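Local coordinates for protein glucose-6-phosphate 1-dehydrogenase (Mycobacterium avium, PDB 4LGV) that probably catalyses the first, oxidative step of the pentose phosphate pathway, oxidising glucose 6-phosphate to 6-phosphogluconolactone with a nicotinamide cofactor, at residues D192-Q198 with N254-V259; A273-D278 with R428-R433; F284-L290 with E439-V444. All blocks are in the same frame, centred on the assembly; numbering follows the deposited sequence. Where two conformers were deposited one is given.

Interaction 1 of 3, residues D192-Q198 with N254-V259; sequences DHFLGKQ and NHLLQV
The side chains of Asn254 and Asp192 approach from opposite directions: Asn254 ND2 gives a hydrogen bond to Asp192 OD2 at 2.9 Å, lying in the amide plane but reaching the oxygen on its anti side, 25° out of the carboxylate plane. The carboxylate is held on its other oxygen too, since OD1 takes the backbone N of Phe194 in an Asx turn and forms a salt bridge with Lys163. Leu195 CD1 packs beside the amide. Next comes His255, its backbone N linked to Asp192 OD2 through a water. Its CG lies anti to that N (chi1 -177°), sending the ring into the curve of the 192-198 loop. Phe194 CB sits over one face, 3.5 Å from the centroid of the His255 ring, a CH-pi contact, while the two rings are nearly parallel but slid apart. DHFLGK is this enzyme's version of the family signature DHYLGK, and the histidine of the helix belongs to a second characteristic sequence, QNHLL; in relatives both line the glucose 6-phosphate site. Gln198, extended beyond CG, donates from NE2 to His255 ND1 at 3.1 Å, tilted 31° from the ring plane. Gln258 turns OE1 to Lys280. Val259 CG2 closes on Gln198 NE2 at 3.4 Å.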
loop_
_atom_site.group_PDB
_atom_site.type_symbol
_atom_site.label_atom_id
_atom_site.label_comp_id
_atom_site.label_asym_id
_atom_site.label_seq_id
_atom_site.Cartn_x
_atom_site.Cartn_y
_atom_site.Cartn_z
ATOM N N ASP A 192 12.420 -35.797 10.393
ATOM C CA ASP A 192 13.611 -34.968 10.570
ATOM C C ASP A 192 13.446 -34.273 11.897
ATOM O O ASP A 192 12.578 -33.420 12.044
ATOM C CB ASP A 192 13.736 -33.957 9.426
ATOM C CG ASP A 192 15.006 -33.088 9.517
ATOM O OD1 ASP A 192 15.559 -32.901 10.615
ATOM O OD2 ASP A 192 15.470 -32.612 8.455
ATOM N N HIS A 193 14.270 -34.661 12.874
ATOM C CA HIS A 193 14.106 -34.175 14.243
ATOM C C HIS A 193 14.106 -32.672 14.331
ATOM O O HIS A 193 13.378 -32.126 15.132
ATOM C CB HIS A 193 15.177 -34.762 15.146
ATOM C CG HIS A 193 15.213 -36.241 15.080
ATOM N ND1 HIS A 193 16.289 -36.973 15.512
ATOM C CD2 HIS A 193 14.319 -37.124 14.565
ATOM C CE1 HIS A 193 16.055 -38.247 15.268
ATOM N NE2 HIS A 193 14.867 -38.366 14.703
ATOM N N PHE A 194 14.892 -32.001 13.473
ATOM C CA PHE A 194 14.884 -30.528 13.466
ATOM C C PHE A 194 13.488 -29.926 13.239
ATOM O O PHE A 194 13.119 -28.966 13.891
ATOM C CB PHE A 194 15.847 -29.958 12.460
ATOM C CG PHE A 194 17.289 -30.107 12.854
ATOM C CD1 PHE A 194 17.787 -29.491 13.985
ATOM C CD2 PHE A 194 18.146 -30.832 12.091
ATOM C CE1 PHE A 194 19.113 -29.626 14.346
ATOM C CE2 PHE A 194 19.463 -30.986 12.455
ATOM C CZ PHE A 194 19.968 -30.382 13.575
ATOM N N LEU A 195 12.711 -30.513 12.350
ATOM C CA LEU A 195 11.348 -30.035 12.064
ATOM C C LEU A 195 10.413 -30.079 13.239
ATOM O O LEU A 195 9.537 -29.256 13.353
ATOM C CB LEU A 195 10.701 -30.798 10.894
ATOM C CG LEU A 195 10.913 -30.046 9.595
ATOM C CD1 LEU A 195 12.392 -30.023 9.244
ATOM C CD2 LEU A 195 10.107 -30.714 8.496
ATOM N N GLY A 196 10.660 -31.016 14.156
ATOM C CA GLY A 196 9.932 -31.104 15.413
ATOM C C GLY A 196 10.064 -29.897 16.278
ATOM O O GLY A 196 9.281 -29.741 17.203
ATOM N N LYS A 197 11.046 -29.032 16.000
ATOM C CA LYS A 197 11.224 -27.779 16.729
ATOM C C LYS A 197 10.433 -26.639 16.145
ATOM O O LYS A 197 10.441 -25.538 16.687
ATOM C CB LYS A 197 12.700 -27.346 16.692
ATOM C CG LYS A 197 13.648 -28.277 17.410
ATOM C CD LYS A 197 15.124 -27.869 17.228
ATOM C CE LYS A 197 16.034 -28.574 18.232
ATOM N NZ LYS A 197 15.757 -28.038 19.611
ATOM N N GLN A 198 9.842 -26.835 14.990
ATOM C CA GLN A 198 9.250 -25.723 14.303
ATOM C C GLN A 198 7.872 -25.391 14.856
ATOM O O GLN A 198 6.999 -26.259 14.922
ATOM C CB GLN A 198 9.162 -26.014 12.815
ATOM C CG GLN A 198 10.511 -25.817 12.158
ATOM C CD GLN A 198 10.472 -25.906 10.649
ATOM O OE1 GLN A 198 9.490 -25.534 10.035
ATOM N NE2 GLN A 198 11.586 -26.347 10.041
ATOM N N ASN A 254 16.488 -29.116 4.317
ATOM C CA ASN A 254 15.136 -29.386 4.820
ATOM C C ASN A 254 14.751 -28.353 5.890
ATOM O O ASN A 254 13.896 -27.519 5.659
ATOM C CB ASN A 254 15.039 -30.826 5.353
ATOM C CG ASN A 254 13.622 -31.309 5.491
ATOM O OD1 ASN A 254 12.764 -30.915 4.733
ATOM N ND2 ASN A 254 13.365 -32.158 6.472
ATOM N N HIS A 255 15.413 -28.387 7.043
ATOM C CA HIS A 255 15.004 -27.564 8.200
ATOM C C HIS A 255 14.905 -26.072 7.909
ATOM O O HIS A 255 13.822 -25.475 8.043
ATOM C CB HIS A 255 15.965 -27.817 9.367
ATOM C CG HIS A 255 15.626 -27.087 10.633
ATOM N ND1 HIS A 255 14.353 -27.030 11.140
ATOM C CD2 HIS A 255 16.409 -26.418 11.524
ATOM C CE1 HIS A 255 14.352 -26.329 12.265
ATOM N NE2 HIS A 255 15.590 -25.965 12.534
ATOM N N LEU A 256 16.015 -25.461 7.508
ATOM C CA LEU A 256 16.052 -24.022 7.415
ATOM C C LEU A 256 15.263 -23.513 6.226
ATOM O O LEU A 256 14.620 -22.479 6.321
ATOM C CB LEU A 256 17.485 -23.497 7.399
ATOM C CG LEU A 256 18.263 -23.649 8.679
ATOM C CD1 LEU A 256 19.662 -23.034 8.596
ATOM C CD2 LEU A 256 17.532 -23.021 9.845
ATOM N N LEU A 257 15.320 -24.218 5.098
ATOM C CA LEU A 257 14.475 -23.833 3.959
ATOM C C LEU A 257 12.994 -23.994 4.276
ATOM O O LEU A 257 12.170 -23.199 3.841
ATOM C CB LEU A 257 14.856 -24.628 2.719
ATOM C CG LEU A 257 16.175 -24.175 2.066
ATOM C CD1 LEU A 257 16.532 -25.067 0.884
ATOM C CD2 LEU A 257 16.049 -22.743 1.591
ATOM N N GLN A 258 12.648 -24.967 5.086
ATOM C CA GLN A 258 11.242 -25.103 5.519
ATOM C C GLN A 258 10.837 -23.925 6.422
ATOM O O GLN A 258 9.727 -23.460 6.352
ATOM C CB GLN A 258 11.023 -26.439 6.247
ATOM C CG GLN A 258 11.001 -27.643 5.302
ATOM C CD GLN A 258 9.612 -27.979 4.817
ATOM O OE1 GLN A 258 8.625 -27.866 5.567
ATOM N NE2 GLN A 258 9.511 -28.413 3.564
ATOM N N VAL A 259 11.758 -23.494 7.280
ATOM C CA VAL A 259 11.534 -22.338 8.155
ATOM C C VAL A 259 11.330 -21.061 7.304
ATOM O O VAL A 259 10.382 -20.320 7.521
ATOM C CB VAL A 259 12.688 -22.102 9.125
ATOM C CG1 VAL A 259 12.646 -20.711 9.723
ATOM C CG2 VAL A 259 12.607 -23.091 10.269
HETATM O O HOH W 1 17.164 -30.793 8.272
#

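Interaction 2 of 3, residues A273-D278 with R428-R433; sequences ADDLND and RQLFAR
Arg433 reaches from the end of the 428-433 loop across the first turns of helix 273-284 and meets two aspartates, Asp274 and Asp278, spaced one turn apart. A chi1 of -164° points the chain away from its own N, and it stays extended until it bends at chi3, which brings the guanidinium over Asn277 CB, its edge toward the two aspartates. Arg433 NH2 and NH1 both converge end-on upon a single oxygen, Asp278 OD1, at 2.9 Å from NH2 and 3.2 Å from NH1; the NH2 bond uses the anti lone pair, whereas NH1 arrives from above the carboxylate plane. Arg433 NH1 also bonds Asp274 OD1 at 3.1 Å, again from above that carboxylate. NH2 has a further salt-bridge partner in Asp435.

Asn277 supplies the floor under this group. Its CB lies centrally beneath one face of the guanidinium, 3.6 Å from Arg433 CZ, so the charged edge faces the aspartates while the flat side rests on carbon. The amide end turns elsewhere: OD1 accepts from Lys280 and from a water that in turn accepts a hydrogen bond from the backbone N of Arg433.

Arg428 approaches Asp274 by its other oxygen, with Arg428 NH1 3.2 Å from Asp274 OD2 and the two flat groups steeply inclined, 76° apart. Asp274 is thus shared, one oxygen to each arginine, which would be expected to stabilise its charged form. Nearer the backbone, Arg428 CB rests on Ala273 CB at 3.9 Å, and the loop turns there through a type I beta turn, Arg428 to Phe431.

The whole is a four-residue salt-bridge network on the partly exposed flank of the C-terminal domain, joining the start of one helix to the loop whose last residue, Arg433, takes the N-cap position of helix 434-449.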
loop_
_atom_site.group_PDB
_atom_site.type_symbol
_atom_site.label_atom_id
_atom_site.label_comp_id
_atom_site.label_asym_id
_atom_site.label_seq_id
_atom_site.Cartn_x
_atom_site.Cartn_y
_atom_site.Cartn_z
ATOM N N ALA A 273 -2.860 -30.183 6.245
ATOM C CA ALA A 273 -1.433 -30.309 5.930
ATOM C C ALA A 273 -1.142 -30.078 4.459
ATOM O O ALA A 273 -0.117 -29.493 4.128
ATOM C CB ALA A 273 -0.901 -31.665 6.375
ATOM N N ASP A 274 -1.988 -30.577 3.566
ATOM C CA ASP A 274 -1.677 -30.423 2.146
ATOM C C ASP A 274 -1.879 -28.977 1.668
ATOM O O ASP A 274 -1.172 -28.514 0.782
ATOM C CB ASP A 274 -2.494 -31.388 1.305
ATOM C CG ASP A 274 -1.877 -32.804 1.264
ATOM O OD1 ASP A 274 -0.624 -32.982 1.274
ATOM O OD2 ASP A 274 -2.665 -33.743 1.225
ATOM N N ASP A 275 -2.816 -28.264 2.283
ATOM C CA ASP A 275 -2.967 -26.858 2.006
ATOM C C ASP A 275 -1.704 -26.106 2.447
ATOM O O ASP A 275 -1.252 -25.214 1.767
ATOM C CB ASP A 275 -4.172 -26.326 2.743
ATOM C CG ASP A 275 -5.461 -26.980 2.276
ATOM O OD1 ASP A 275 -5.592 -27.278 1.070
ATOM O OD2 ASP A 275 -6.369 -27.112 3.121
ATOM N N LEU A 276 -1.150 -26.472 3.575
ATOM C CA LEU A 276 0.034 -25.841 4.059
ATOM C C LEU A 276 1.233 -26.157 3.138
ATOM O O LEU A 276 1.988 -25.290 2.739
ATOM C CB LEU A 276 0.333 -26.323 5.491
ATOM C CG LEU A 276 1.734 -26.054 6.027
ATOM C CD1 LEU A 276 1.996 -24.561 6.081
ATOM C CD2 LEU A 276 1.935 -26.696 7.413
ATOM N N ASN A 277 1.373 -27.420 2.799
ATOM C CA ASN A 277 2.424 -27.862 1.920
ATOM C C ASN A 277 2.309 -27.342 0.468
ATOM O O ASN A 277 3.322 -27.101 -0.129
ATOM C CB ASN A 277 2.506 -29.391 1.968
ATOM C CG ASN A 277 3.162 -29.870 3.232
ATOM O OD1 ASN A 277 4.039 -29.208 3.773
ATOM N ND2 ASN A 277 2.751 -31.011 3.707
ATOM N N ASP A 278 1.089 -27.102 -0.039
ATOM C CA ASP A 278 0.932 -26.368 -1.272
ATOM C C ASP A 278 1.614 -24.983 -1.150
ATOM O O ASP A 278 2.291 -24.568 -2.068
ATOM C CB ASP A 278 -0.539 -26.133 -1.648
ATOM C CG ASP A 278 -1.237 -27.387 -2.131
ATOM O OD1 ASP A 278 -0.578 -28.424 -2.348
ATOM O OD2 ASP A 278 -2.484 -27.381 -2.206
ATOM N N ARG A 428 0.410 -34.557 9.541
ATOM C CA ARG A 428 1.537 -34.426 8.622
ATOM C C ARG A 428 2.170 -33.027 8.489
ATOM O O ARG A 428 2.970 -32.805 7.601
ATOM C CB ARG A 428 1.117 -34.898 7.228
ATOM C CG ARG A 428 0.709 -36.381 7.172
ATOM C CD ARG A 428 -0.239 -36.618 5.963
ATOM N NE ARG A 428 0.499 -36.417 4.718
ATOM C CZ ARG A 428 0.005 -35.935 3.578
ATOM N NH1 ARG A 428 -1.278 -35.560 3.480
ATOM N NH2 ARG A 428 0.818 -35.838 2.517
ATOM N N GLN A 429 1.787 -32.110 9.355
ATOM C CA GLN A 429 2.271 -30.734 9.249
ATOM C C GLN A 429 3.789 -30.591 9.403
ATOM O O GLN A 429 4.396 -29.702 8.837
ATOM C CB GLN A 429 1.504 -29.818 10.223
ATOM C CG GLN A 429 2.090 -29.531 11.580
ATOM C CD GLN A 429 1.120 -28.778 12.515
ATOM O OE1 GLN A 429 0.264 -28.024 12.064
ATOM N NE2 GLN A 429 1.270 -28.994 13.826
ATOM N N LEU A 430 4.372 -31.474 10.192
ATOM C CA LEU A 430 5.786 -31.436 10.497
ATOM C C LEU A 430 6.632 -32.377 9.643
ATOM O O LEU A 430 7.781 -32.570 9.914
ATOM C CB LEU A 430 6.003 -31.787 11.957
ATOM C CG LEU A 430 5.236 -30.936 12.982
ATOM C CD1 LEU A 430 5.361 -31.565 14.347
ATOM C CD2 LEU A 430 5.777 -29.502 12.972
ATOM N N PHE A 431 6.048 -32.902 8.574
ATOM C CA PHE A 431 6.712 -33.835 7.701
ATOM C C PHE A 431 6.685 -33.303 6.267
ATOM O O PHE A 431 5.646 -33.162 5.663
ATOM C CB PHE A 431 6.038 -35.184 7.792
ATOM C CG PHE A 431 6.070 -35.790 9.187
ATOM C CD1 PHE A 431 7.192 -36.443 9.636
ATOM C CD2 PHE A 431 4.984 -35.685 10.034
ATOM C CE1 PHE A 431 7.237 -36.969 10.907
ATOM C CE2 PHE A 431 5.018 -36.223 11.308
ATOM C CZ PHE A 431 6.132 -36.876 11.735
ATOM N N ALA A 432 7.862 -33.022 5.737
ATOM C CA ALA A 432 7.987 -32.452 4.430
ATOM C C ALA A 432 7.402 -33.379 3.367
ATOM O O ALA A 432 7.528 -34.609 3.415
ATOM C CB ALA A 432 9.469 -32.158 4.153
ATOM N N ARG A 433 6.763 -32.768 2.399
ATOM C CA ARG A 433 6.120 -33.481 1.320
ATOM C C ARG A 433 7.088 -33.564 0.145
ATOM O O ARG A 433 8.013 -32.753 0.014
ATOM C CB ARG A 433 4.840 -32.764 0.921
ATOM C CG ARG A 433 3.876 -33.584 0.082
ATOM C CD ARG A 433 2.550 -32.873 -0.163
ATOM N NE ARG A 433 2.708 -31.668 -0.998
ATOM C CZ ARG A 433 1.742 -30.765 -1.245
ATOM N NH1 ARG A 433 0.507 -30.916 -0.745
ATOM N NH2 ARG A 433 1.992 -29.710 -2.002
HETATM O O HOH W 2 6.520 -29.746 2.634
#

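Interaction 3 of 3, residues F284-L290 with E439-V444; sequences FRAMPSL and ETWRIV
A type I beta turn from Phe284 to Met287 ends helix 273-284, and the extended chain beyond it runs alongside helix 434-449, pinned there by one arginine and one backbone bond. The arginine is Arg442. Its chain bends at chi3 (63°), and Arg442 NH1 and NH2 both close end-on upon Met287 O, each at 3.0 Å, in the carbonyl plane and in that of the guanidinium. At the adjoining edge Glu439, one turn earlier on the helix, holds the group side-on: Glu439 OE1 accepts from both NE and NH2 of Arg442, at 2.9 Å each, so that NH2 serves both grips. Held along two edges, the guanidinium is well fixed in rotation. Farther along, Leu290 N donates to Ile443 O at 2.9 Å in an almost straight bond (179°). Arg285 leads outward to a salt bridge with Asp275 of the second subunit.

Beneath these polar ties lies an apolar layer. Thr440 CG2 stands squarely over the centre of the Phe284 ring, 3.7 Å from the centroid, a CH-pi contact, while Thr440 OG1 bonds Ile437 O of its own helix and is also met by Gln253 of helix 246-264. Ile443 CD1 wedges in beside Met287 CB at 3.9 Å, and Leu290 CG touches Ile443 CG2.

Helix 246-264 packs against this layer through Ala261 on Phe284 and Leu257 on Thr440, and strand 318-323 takes Met287 and Leu290.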
loop_
_atom_site.group_PDB
_atom_site.type_symbol
_atom_site.label_atom_id
_atom_site.label_comp_id
_atom_site.label_asym_id
_atom_site.label_seq_id
_atom_site.Cartn_x
_atom_site.Cartn_y
_atom_site.Cartn_z
ATOM N N PHE A 284 9.269 -22.386 -2.807
ATOM C CA PHE A 284 10.502 -22.995 -3.315
ATOM C C PHE A 284 10.541 -22.883 -4.843
ATOM O O PHE A 284 11.625 -22.715 -5.436
ATOM C CB PHE A 284 10.608 -24.464 -2.861
ATOM C CG PHE A 284 10.691 -24.652 -1.382
ATOM C CD1 PHE A 284 11.511 -23.824 -0.599
ATOM C CD2 PHE A 284 9.962 -25.649 -0.765
ATOM C CE1 PHE A 284 11.594 -24.009 0.761
ATOM C CE2 PHE A 284 10.032 -25.817 0.610
ATOM C CZ PHE A 284 10.868 -25.006 1.381
ATOM N N ARG A 285 9.379 -22.965 -5.478
ATOM C CA ARG A 285 9.328 -22.891 -6.963
ATOM C C ARG A 285 9.717 -21.532 -7.502
ATOM O O ARG A 285 10.015 -21.416 -8.667
ATOM C CB ARG A 285 7.962 -23.309 -7.483
ATOM C CG ARG A 285 7.831 -24.813 -7.277
ATOM C CD ARG A 285 6.533 -25.399 -7.737
ATOM N NE ARG A 285 6.415 -25.225 -9.175
ATOM C CZ ARG A 285 5.277 -25.280 -9.849
ATOM N NH1 ARG A 285 4.129 -25.456 -9.222
ATOM N NH2 ARG A 285 5.299 -25.124 -11.165
ATOM N N ALA A 286 9.729 -20.515 -6.661
ATOM C CA ALA A 286 10.095 -19.181 -7.072
ATOM C C ALA A 286 11.506 -18.861 -6.626
ATOM O O ALA A 286 11.954 -17.704 -6.760
ATOM C CB ALA A 286 9.127 -18.135 -6.472
ATOM N N MET A 287 12.203 -19.844 -6.082
ATOM C CA MET A 287 13.593 -19.644 -5.671
ATOM C C MET A 287 14.554 -20.215 -6.721
ATOM O O MET A 287 14.467 -21.363 -7.086
ATOM C CB MET A 287 13.882 -20.349 -4.327
ATOM C CG MET A 287 13.092 -19.791 -3.136
ATOM S SD MET A 287 13.399 -20.552 -1.532
ATOM C CE MET A 287 15.089 -20.009 -1.195
ATOM N N PRO A 288 15.519 -19.424 -7.170
ATOM C CA PRO A 288 16.563 -19.941 -8.027
ATOM C C PRO A 288 17.525 -20.826 -7.229
ATOM O O PRO A 288 17.642 -20.693 -6.013
ATOM C CB PRO A 288 17.280 -18.681 -8.510
ATOM C CG PRO A 288 17.072 -17.679 -7.444
ATOM C CD PRO A 288 15.786 -18.044 -6.734
ATOM N N SER A 289 18.204 -21.716 -7.923
ATOM C CA SER A 289 19.247 -22.505 -7.309
ATOM C C SER A 289 20.359 -21.614 -6.742
ATOM O O SER A 289 20.627 -20.551 -7.253
ATOM C CB SER A 289 19.775 -23.525 -8.319
ATOM O OG SER A 289 20.278 -22.874 -9.463
ATOM N N LEU A 290 20.999 -22.086 -5.688
ATOM C CA LEU A 290 22.063 -21.301 -5.054
ATOM C C LEU A 290 23.234 -21.032 -6.013
ATOM O O LEU A 290 23.583 -21.892 -6.841
ATOM C CB LEU A 290 22.595 -22.008 -3.819
ATOM C CG LEU A 290 21.637 -22.263 -2.683
ATOM C CD1 LEU A 290 22.342 -23.035 -1.609
ATOM C CD2 LEU A 290 21.140 -20.951 -2.133
ATOM N N GLU A 439 12.241 -29.788 -4.693
ATOM C CA GLU A 439 12.612 -28.412 -4.922
ATOM C C GLU A 439 13.783 -27.986 -4.063
ATOM O O GLU A 439 14.645 -27.267 -4.529
ATOM C CB GLU A 439 11.448 -27.452 -4.620
ATOM C CG GLU A 439 10.286 -27.503 -5.604
ATOM C CD GLU A 439 10.664 -27.185 -7.028
ATOM O OE1 GLU A 439 11.501 -26.292 -7.291
ATOM O OE2 GLU A 439 10.138 -27.868 -7.911
ATOM N N THR A 440 13.834 -28.400 -2.806
ATOM C CA THR A 440 14.948 -27.968 -1.952
ATOM C C THR A 440 16.253 -28.619 -2.355
ATOM O O THR A 440 17.300 -27.993 -2.241
ATOM C CB THR A 440 14.692 -28.175 -0.462
ATOM O OG1 THR A 440 14.310 -29.519 -0.227
ATOM C CG2 THR A 440 13.544 -27.247 -0.002
ATOM N N TRP A 441 16.195 -29.857 -2.855
ATOM C CA TRP A 441 17.399 -30.488 -3.418
ATOM C C TRP A 441 17.871 -29.749 -4.675
ATOM O O TRP A 441 19.059 -29.493 -4.813
ATOM C CB TRP A 441 17.189 -31.984 -3.726
ATOM C CG TRP A 441 17.278 -32.879 -2.472
ATOM C CD1 TRP A 441 16.278 -33.646 -1.944
ATOM C CD2 TRP A 441 18.389 -33.017 -1.608
ATOM N NE1 TRP A 441 16.698 -34.265 -0.807
ATOM C CE2 TRP A 441 17.991 -33.884 -0.558
ATOM C CE3 TRP A 441 19.679 -32.467 -1.583
ATOM C CZ2 TRP A 441 18.847 -34.244 0.484
ATOM C CZ3 TRP A 441 20.536 -32.830 -0.551
ATOM C CH2 TRP A 441 20.115 -33.717 0.466
ATOM N N ARG A 442 16.939 -29.350 -5.548
ATOM C CA ARG A 442 17.319 -28.549 -6.718
ATOM C C ARG A 442 18.024 -27.273 -6.269
ATOM O O ARG A 442 19.063 -26.912 -6.807
ATOM C CB ARG A 442 16.082 -28.175 -7.529
ATOM C CG ARG A 442 16.354 -27.140 -8.624
ATOM C CD ARG A 442 15.100 -26.639 -9.309
ATOM N NE ARG A 442 14.182 -25.919 -8.416
ATOM C CZ ARG A 442 14.348 -24.678 -7.952
ATOM N NH1 ARG A 442 15.409 -23.962 -8.249
ATOM N NH2 ARG A 442 13.422 -24.128 -7.186
ATOM N N ILE A 443 17.467 -26.612 -5.254
ATOM C CA ILE A 443 18.019 -25.358 -4.770
ATOM C C ILE A 443 19.455 -25.501 -4.286
ATOM O O ILE A 443 20.305 -24.700 -4.664
ATOM C CB ILE A 443 17.124 -24.747 -3.678
ATOM C CG1 ILE A 443 15.827 -24.277 -4.310
ATOM C CG2 ILE A 443 17.780 -23.560 -3.017
ATOM C CD1 ILE A 443 14.716 -24.050 -3.330
ATOM N N VAL A 444 19.742 -26.533 -3.500
ATOM C CA VAL A 444 21.086 -26.677 -2.872
ATOM C C VAL A 444 22.104 -27.402 -3.755
ATOM O O VAL A 444 23.297 -27.329 -3.514
ATOM C CB VAL A 444 21.043 -27.369 -1.486
ATOM C CG1 VAL A 444 20.125 -26.629 -0.530
ATOM C CG2 VAL A 444 20.631 -28.840 -1.580
#

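Overall arrangement
Helix 246-264 is the common core: interaction 1 lies on it almost at the centre of the chain, and both other contacts border it. Leu195 CD2 lies 3.3 Å from Leu430 O of interaction 2, and Leu257 O 3.2 Å from Phe284 CE1 of interaction 3. Interactions 2 and 3 do not touch, yet share two elements: interaction 2 sits where helix 273-284 starts and just before helix 434-449, interaction 3 at the exit of the first and along the second. Chemistry follows depth. Buried interaction 1 relies on neutral amides, an imidazole and one carboxylate, with apolar carbon laid against them, interaction 2 on a charged network near the surface; interaction 3 sets an arginine that grips a carbonyl and a glutamate over apolar side chains.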